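Local coordinates for protein putative tagatose-6-phosphate ketose/aldose isomerase (Escherichia coli, PDB 3C3J) that is a putative isomerase with two SIS domains, each built round a parallel five-stranded sheet flanked by helices, at residues R29-L41 and T178-E190. Sequence-based numbering, arbitrary orientation.
Sequences RSLTNIDALRSAL and TMMASCLAVFAPE
Ser30, Leu31, Ile34, Arg38 and Leu41 of the 29-41 helix pack against the 178-187 helix and the turn after it; the axes of the two segments run in the same general direction, 33° apart, and approach to 9.5 Å. Near the N-terminal end of both segments two serines meet: Ser30 OG lies 2.8 Å from Ser182 OG, which donates a hydrogen bond to Thr178 O (2.6 Å). That carbonyl takes the Ser182 hydroxyl and the Ser182 backbone N on opposite faces of its plane, while Thr178 OG1 turns to Ser174 O.

Apolar side chains fill the middle. Leu31 sets CG on the methyl of Ala185 at 3.9 Å and lays CD1 alongside Ala181. Ile34, with CG1 anti to its carbonyl carbon (chi1 -72°), pushes CD1 in among Ser182, Ala185 and Val186, 3.8 Å from Ser182 CB.

Further on, Arg38 binds carbonyls of the last turn of helix 174-187. Its chain turns about the CB-CG and CG-CD bonds, bringing the guanidinium edge to them: NH1 gives a nearly straight bond (172°) to a lone pair of Val186 O at 2.9 Å, and NH2 reaches Ala185 O at 3.1 Å, tilted from that carbonyl's plane. Both acceptors lie close to the guanidinium plane, which fixes its rotation; Leu41 CD1 sits over one face, Pro189 CB touches NH2, and Asn42 takes the NE proton.

The contact thus fastens helix 23-49 to helix 174-187, which falls within the first SIS domain and whose other sides meet helix 63-79 through Met180 and Leu184 and strand 105-111 through Cys183 and Phe187.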
ATOM      1  N   ARG A  29     -19.875   7.438  22.540  1.00 13.75           N
ATOM      2  CA  ARG A  29     -19.178   7.840  23.737  1.00 14.06           C
ATOM      3  C   ARG A  29     -17.962   8.686  23.380  1.00 13.69           C
ATOM      4  O   ARG A  29     -17.762   9.745  23.971  1.00 13.06           O
ATOM      5  CB  ARG A  29     -18.760   6.616  24.563  1.00 14.11           C
ATOM      6  CG  ARG A  29     -19.831   6.182  25.537  1.00 15.27           C
ATOM      7  CD  ARG A  29     -19.637   4.784  26.088  1.00 14.92           C
ATOM      8  NE  ARG A  29     -18.350   4.508  26.735  1.00 16.46           N
ATOM      9  CZ  ARG A  29     -17.996   4.911  27.947  1.00 14.92           C
ATOM     10  NH1 ARG A  29     -16.817   4.548  28.436  1.00 15.21           N
ATOM     11  NH2 ARG A  29     -18.772   5.717  28.661  1.00 16.12           N
ATOM     12  N   SER A  30     -17.189   8.270  22.374  1.00 13.45           N
ATOM     13  CA  SER A  30     -15.996   9.041  22.050  1.00 14.49           C
ATOM     14  C   SER A  30     -16.370  10.422  21.473  1.00 14.17           C
ATOM     15  O   SER A  30     -15.765  11.443  21.849  1.00 13.20           O
ATOM     16  CB  SER A  30     -15.077   8.315  21.082  1.00 14.21           C
ATOM     17  OG  SER A  30     -13.846   9.013  21.060  1.00 15.84           O
ATOM     18  N   LEU A  31     -17.343  10.443  20.561  1.00 14.64           N
ATOM     19  CA  LEU A  31     -17.750  11.700  19.889  1.00 15.50           C
ATOM     20  C   LEU A  31     -18.427  12.677  20.843  1.00 15.50           C
ATOM     21  O   LEU A  31     -18.215  13.884  20.740  1.00 14.69           O
ATOM     22  CB  LEU A  31     -18.640  11.401  18.671  1.00 15.51           C
ATOM     23  CG  LEU A  31     -17.864  11.142  17.354  1.00 16.57           C
ATOM     24  CD1 LEU A  31     -16.691  10.175  17.535  1.00 16.92           C
ATOM     25  CD2 LEU A  31     -18.787  10.703  16.201  1.00 16.94           C
ATOM     26  N   THR A  32     -19.208  12.162  21.794  1.00 15.73           N
ATOM     27  CA  THR A  32     -19.742  13.017  22.865  1.00 16.81           C
ATOM     28  C   THR A  32     -18.613  13.558  23.780  1.00 17.06           C
ATOM     29  O   THR A  32     -18.651  14.705  24.201  1.00 16.61           O
ATOM     30  CB  THR A  32     -20.963  12.352  23.643  1.00 16.94           C
ATOM     31  OG1 THR A  32     -20.538  11.197  24.328  1.00 20.00           O
ATOM     32  CG2 THR A  32     -22.020  11.914  22.686  1.00 17.67           C
ATOM     33  N   ASN A  33     -17.578  12.769  24.031  1.00 16.67           N
ATOM     34  CA  ASN A  33     -16.393  13.300  24.730  1.00 17.62           C
ATOM     35  C   ASN A  33     -15.695  14.433  23.964  1.00 17.12           C
ATOM     36  O   ASN A  33     -15.254  15.427  24.540  1.00 16.28           O
ATOM     37  CB  ASN A  33     -15.398  12.198  25.015  1.00 17.91           C
ATOM     38  CG  ASN A  33     -14.322  12.638  25.961  1.00 21.02           C
ATOM     39  OD1 ASN A  33     -14.615  13.112  27.074  1.00 24.34           O
ATOM     40  ND2 ASN A  33     -13.062  12.512  25.532  1.00 22.70           N
ATOM     41  N   ILE A  34     -15.572  14.256  22.659  1.00 17.24           N
ATOM     42  CA  ILE A  34     -14.970  15.259  21.787  1.00 17.72           C
ATOM     43  C   ILE A  34     -15.813  16.548  21.887  1.00 17.88           C
ATOM     44  O   ILE A  34     -15.257  17.643  21.955  1.00 16.81           O
ATOM     45  CB  ILE A  34     -14.848  14.713  20.339  1.00 17.87           C
ATOM     46  CG1 ILE A  34     -13.741  13.659  20.268  1.00 17.88           C
ATOM     47  CG2 ILE A  34     -14.635  15.858  19.309  1.00 16.90           C
ATOM     48  CD1 ILE A  34     -13.668  12.949  18.883  1.00 18.31           C
ATOM     49  N   ASP A  35     -17.136  16.408  21.964  1.00 18.21           N
ATOM     50  CA  ASP A  35     -18.008  17.586  22.169  1.00 18.83           C
ATOM     51  C   ASP A  35     -17.600  18.349  23.413  1.00 18.71           C
ATOM     52  O   ASP A  35     -17.530  19.586  23.391  1.00 19.08           O
ATOM     53  CB  ASP A  35     -19.493  17.213  22.277  1.00 19.48           C
ATOM     54  CG  ASP A  35     -20.075  16.694  20.965  1.00 20.28           C
ATOM     55  OD1 ASP A  35     -19.606  17.099  19.893  1.00 24.14           O
ATOM     56  OD2 ASP A  35     -21.027  15.904  21.012  1.00 22.59           O
ATOM     57  N   ALA A  36     -17.336  17.609  24.489  1.00 18.88           N
ATOM     58  CA  ALA A  36     -16.917  18.193  25.765  1.00 19.94           C
ATOM     59  C   ALA A  36     -15.548  18.888  25.657  1.00 20.96           C
ATOM     60  O   ALA A  36     -15.328  19.921  26.296  1.00 21.57           O
ATOM     61  CB  ALA A  36     -16.887  17.120  26.836  1.00 19.67           C
ATOM     62  N   LEU A  37     -14.662  18.326  24.835  1.00 20.74           N
ATOM     63  CA  LEU A  37     -13.291  18.822  24.632  1.00 21.61           C
ATOM     64  C   LEU A  37     -13.162  19.790  23.454  1.00 21.83           C
ATOM     65  O   LEU A  37     -12.053  20.273  23.167  1.00 22.28           O
ATOM     66  CB  LEU A  37     -12.348  17.624  24.372  1.00 22.02           C
ATOM     67  CG  LEU A  37     -11.825  16.841  25.563  1.00 23.89           C
ATOM     68  CD1 LEU A  37     -12.908  16.650  26.615  1.00 29.03           C
ATOM     69  CD2 LEU A  37     -11.297  15.488  25.076  1.00 22.72           C
ATOM     70  N   ARG A  38     -14.273  20.104  22.787  1.00 21.28           N
ATOM     71  CA  ARG A  38     -14.211  20.824  21.515  1.00 21.68           C
ATOM     72  C   ARG A  38     -13.457  22.147  21.605  1.00 22.23           C
ATOM     73  O   ARG A  38     -12.646  22.480  20.729  1.00 22.27           O
ATOM     74  CB  ARG A  38     -15.615  21.080  20.991  1.00 21.21           C
ATOM     75  CG  ARG A  38     -15.725  21.493  19.558  1.00 22.48           C
ATOM     76  CD  ARG A  38     -15.507  20.298  18.612  1.00 22.95           C
ATOM     77  NE  ARG A  38     -14.282  20.452  17.868  1.00 22.53           N
ATOM     78  CZ  ARG A  38     -13.852  19.604  16.930  1.00 20.40           C
ATOM     79  NH1 ARG A  38     -12.730  19.878  16.292  1.00 22.15           N
ATOM     80  NH2 ARG A  38     -14.517  18.507  16.635  1.00 18.94           N
ATOM     81  N   SER A  39     -13.733  22.928  22.640  1.00 22.93           N
ATOM     82  CA  SER A  39     -13.152  24.272  22.677  1.00 23.83           C
ATOM     83  C   SER A  39     -11.628  24.206  22.959  1.00 23.54           C
ATOM     84  O   SER A  39     -10.856  24.953  22.358  1.00 24.42           O
ATOM     85  CB  SER A  39     -13.929  25.173  23.630  1.00 24.71           C
ATOM     86  OG  SER A  39     -13.507  24.976  24.948  1.00 27.40           O
ATOM     87  N   ALA A  40     -11.208  23.278  23.813  1.00 22.60           N
ATOM     88  CA  ALA A  40      -9.784  22.946  24.006  1.00 23.08           C
ATOM     89  C   ALA A  40      -9.096  22.452  22.708  1.00 22.87           C
ATOM     90  O   ALA A  40      -7.978  22.907  22.353  1.00 23.34           O
ATOM     91  CB  ALA A  40      -9.645  21.890  25.089  1.00 22.75           C
ATOM     92  N   LEU A  41      -9.754  21.524  22.013  1.00 22.64           N
ATOM     93  CA  LEU A  41      -9.277  21.045  20.714  1.00 22.33           C
ATOM     94  C   LEU A  41      -9.095  22.191  19.757  1.00 22.04           C
ATOM     95  O   LEU A  41      -8.060  22.302  19.088  1.00 21.64           O
ATOM     96  CB  LEU A  41     -10.264  20.076  20.086  1.00 22.01           C
ATOM     97  CG  LEU A  41     -10.066  18.613  20.390  1.00 23.17           C
ATOM     98  CD1 LEU A  41     -11.302  17.853  19.925  1.00 22.17           C
ATOM     99  CD2 LEU A  41      -8.746  18.106  19.726  1.00 22.00           C
ATOM    100  N   THR A 178     -12.922   3.142  16.837  1.00 12.79           N
ATOM    101  CA  THR A 178     -13.197   4.319  17.656  1.00 13.15           C
ATOM    102  C   THR A 178     -12.173   5.429  17.401  1.00 13.30           C
ATOM    103  O   THR A 178     -12.534   6.615  17.288  1.00 12.51           O
ATOM    104  CB  THR A 178     -13.359   3.966  19.170  1.00 13.27           C
ATOM    105  OG1 THR A 178     -14.295   2.880  19.307  1.00 13.82           O
ATOM    106  CG2 THR A 178     -13.869   5.199  19.952  1.00 12.80           C
HETATM  107  N   MSE A 179     -10.910   5.046  17.227  1.00 14.51           N
HETATM  108  CA  MSE A 179      -9.874   6.000  16.853  1.00 15.93           C
HETATM  109  C   MSE A 179     -10.170   6.635  15.501  1.00 14.81           C
HETATM  110  O   MSE A 179     -10.004   7.840  15.353  1.00 13.51           O
HETATM  111  CB  MSE A 179      -8.485   5.339  16.856  1.00 16.60           C
HETATM  112  CG  MSE A 179      -7.983   5.069  18.271  1.00 17.96           C
HETATM  113 SE   MSE A 179      -6.127   4.411  18.360  1.00 29.38          SE
HETATM  114  CE  MSE A 179      -6.274   2.925  17.166  1.00 13.91           C
HETATM  115  N   MSE A 180     -10.634   5.828  14.542  1.00 14.75           N
HETATM  116  CA  MSE A 180     -10.954   6.319  13.223  1.00 15.65           C
HETATM  117  C   MSE A 180     -12.100   7.338  13.231  1.00 14.10           C
HETATM  118  O   MSE A 180     -12.004   8.399  12.617  1.00 12.84           O
HETATM  119  CB  MSE A 180     -11.292   5.169  12.275  1.00 15.68           C
HETATM  120  CG  MSE A 180     -11.527   5.650  10.859  1.00 17.10           C
HETATM  121 SE   MSE A 180     -11.249   4.224   9.559  1.00 23.76          SE
HETATM  122  CE  MSE A 180     -12.556   2.879  10.242  1.00 17.63           C
ATOM    123  N   ALA A 181     -13.185   6.995  13.915  1.00 13.73           N
ATOM    124  CA  ALA A 181     -14.344   7.888  14.063  1.00 13.73           C
ATOM    125  C   ALA A 181     -13.951   9.170  14.778  1.00 13.00           C
ATOM    126  O   ALA A 181     -14.394  10.256  14.401  1.00 12.46           O
ATOM    127  CB  ALA A 181     -15.461   7.188  14.830  1.00 12.64           C
ATOM    128  N   SER A 182     -13.102   9.043  15.798  1.00 13.50           N
ATOM    129  CA  SER A 182     -12.625  10.223  16.536  1.00 13.89           C
ATOM    130  C   SER A 182     -11.817  11.176  15.638  1.00 13.81           C
ATOM    131  O   SER A 182     -12.050  12.388  15.647  1.00 13.65           O
ATOM    132  CB  SER A 182     -11.819   9.822  17.769  1.00 14.14           C
ATOM    133  OG  SER A 182     -12.582   8.930  18.574  1.00 16.44           O
ATOM    134  N   CYS A 183     -10.881  10.626  14.873  1.00 13.51           N
ATOM    135  CA  CYS A 183     -10.069  11.428  13.961  1.00 13.43           C
ATOM    136  C   CYS A 183     -10.931  12.171  12.936  1.00 12.90           C
ATOM    137  O   CYS A 183     -10.758  13.362  12.746  1.00 13.06           O
ATOM    138  CB  CYS A 183      -9.014  10.583  13.246  1.00 12.75           C
ATOM    139  SG  CYS A 183      -7.772  11.604  12.388  1.00 15.60           S
ATOM    140  N   LEU A 184     -11.893  11.477  12.334  1.00 13.15           N
ATOM    141  CA  LEU A 184     -12.826  12.104  11.409  1.00 13.06           C
ATOM    142  C   LEU A 184     -13.582  13.253  12.103  1.00 13.89           C
ATOM    143  O   LEU A 184     -13.697  14.351  11.545  1.00 14.00           O
ATOM    144  CB  LEU A 184     -13.797  11.057  10.866  1.00 13.81           C
ATOM    145  CG  LEU A 184     -13.282  10.037   9.855  1.00 12.02           C
ATOM    146  CD1 LEU A 184     -14.348   8.921   9.671  1.00 12.60           C
ATOM    147  CD2 LEU A 184     -12.932  10.671   8.479  1.00 12.69           C
ATOM    148  N   ALA A 185     -14.033  13.022  13.340  1.00 13.33           N
ATOM    149  CA  ALA A 185     -14.818  14.009  14.085  1.00 13.33           C
ATOM    150  C   ALA A 185     -13.997  15.209  14.466  1.00 13.88           C
ATOM    151  O   ALA A 185     -14.518  16.311  14.511  1.00 13.83           O
ATOM    152  CB  ALA A 185     -15.452  13.402  15.322  1.00 13.74           C
ATOM    153  N   VAL A 186     -12.710  15.003  14.737  1.00 14.15           N
ATOM    154  CA  VAL A 186     -11.831  16.106  15.101  1.00 14.66           C
ATOM    155  C   VAL A 186     -11.677  17.048  13.921  1.00 15.14           C
ATOM    156  O   VAL A 186     -11.811  18.259  14.086  1.00 15.64           O
ATOM    157  CB  VAL A 186     -10.429  15.620  15.574  1.00 14.29           C
ATOM    158  CG1 VAL A 186      -9.408  16.800  15.564  1.00 14.24           C
ATOM    159  CG2 VAL A 186     -10.534  14.968  17.006  1.00 14.61           C
ATOM    160  N   PHE A 187     -11.444  16.503  12.722  1.00 15.66           N
ATOM    161  CA  PHE A 187     -11.086  17.347  11.561  1.00 16.05           C
ATOM    162  C   PHE A 187     -12.223  17.706  10.626  1.00 16.13           C
ATOM    163  O   PHE A 187     -12.092  18.673   9.870  1.00 17.43           O
ATOM    164  CB  PHE A 187      -9.897  16.724  10.806  1.00 16.15           C
ATOM    165  CG  PHE A 187      -8.653  16.712  11.622  1.00 16.09           C
ATOM    166  CD1 PHE A 187      -7.913  17.875  11.780  1.00 15.96           C
ATOM    167  CD2 PHE A 187      -8.264  15.571  12.314  1.00 15.90           C
ATOM    168  CE1 PHE A 187      -6.754  17.878  12.564  1.00 15.97           C
ATOM    169  CE2 PHE A 187      -7.135  15.574  13.103  1.00 17.19           C
ATOM    170  CZ  PHE A 187      -6.382  16.750  13.247  1.00 16.73           C
ATOM    171  N   ALA A 188     -13.327  16.956  10.679  1.00 16.29           N
ATOM    172  CA  ALA A 188     -14.495  17.230   9.841  1.00 16.24           C
ATOM    173  C   ALA A 188     -15.795  17.239  10.671  1.00 16.27           C
ATOM    174  O   ALA A 188     -16.743  16.537  10.359  1.00 16.32           O
ATOM    175  CB  ALA A 188     -14.567  16.229   8.710  1.00 16.50           C
ATOM    176  N   PRO A 189     -15.843  18.063  11.723  1.00 16.83           N
ATOM    177  CA  PRO A 189     -17.003  18.008  12.630  1.00 17.09           C
ATOM    178  C   PRO A 189     -18.315  18.482  12.015  1.00 17.88           C
ATOM    179  O   PRO A 189     -19.394  18.182  12.531  1.00 17.89           O
ATOM    180  CB  PRO A 189     -16.598  18.913  13.789  1.00 16.85           C
ATOM    181  CG  PRO A 189     -15.648  19.879  13.190  1.00 17.35           C
ATOM    182  CD  PRO A 189     -14.858  19.072  12.165  1.00 16.96           C
ATOM    183  N   GLU A 190     -18.220  19.208  10.912  1.00 19.45           N
ATOM    184  CA  GLU A 190     -19.418  19.664  10.215  1.00 20.82           C
ATOM    185  C   GLU A 190     -20.107  18.521   9.462  1.00 21.10           C
ATOM    186  O   GLU A 190     -21.253  18.677   9.021  1.00 21.50           O
ATOM    187  CB  GLU A 190     -19.072  20.835   9.289  1.00 21.76           C
ATOM    188  CG  GLU A 190     -18.196  20.505   8.080  1.00 24.16           C
ATOM    189  CD  GLU A 190     -16.704  20.221   8.410  1.00 26.60           C
ATOM    190  OE1 GLU A 190     -16.222  20.436   9.535  1.00 27.35           O
ATOM    191  OE2 GLU A 190     -15.986  19.789   7.508  1.00 32.24           O
TER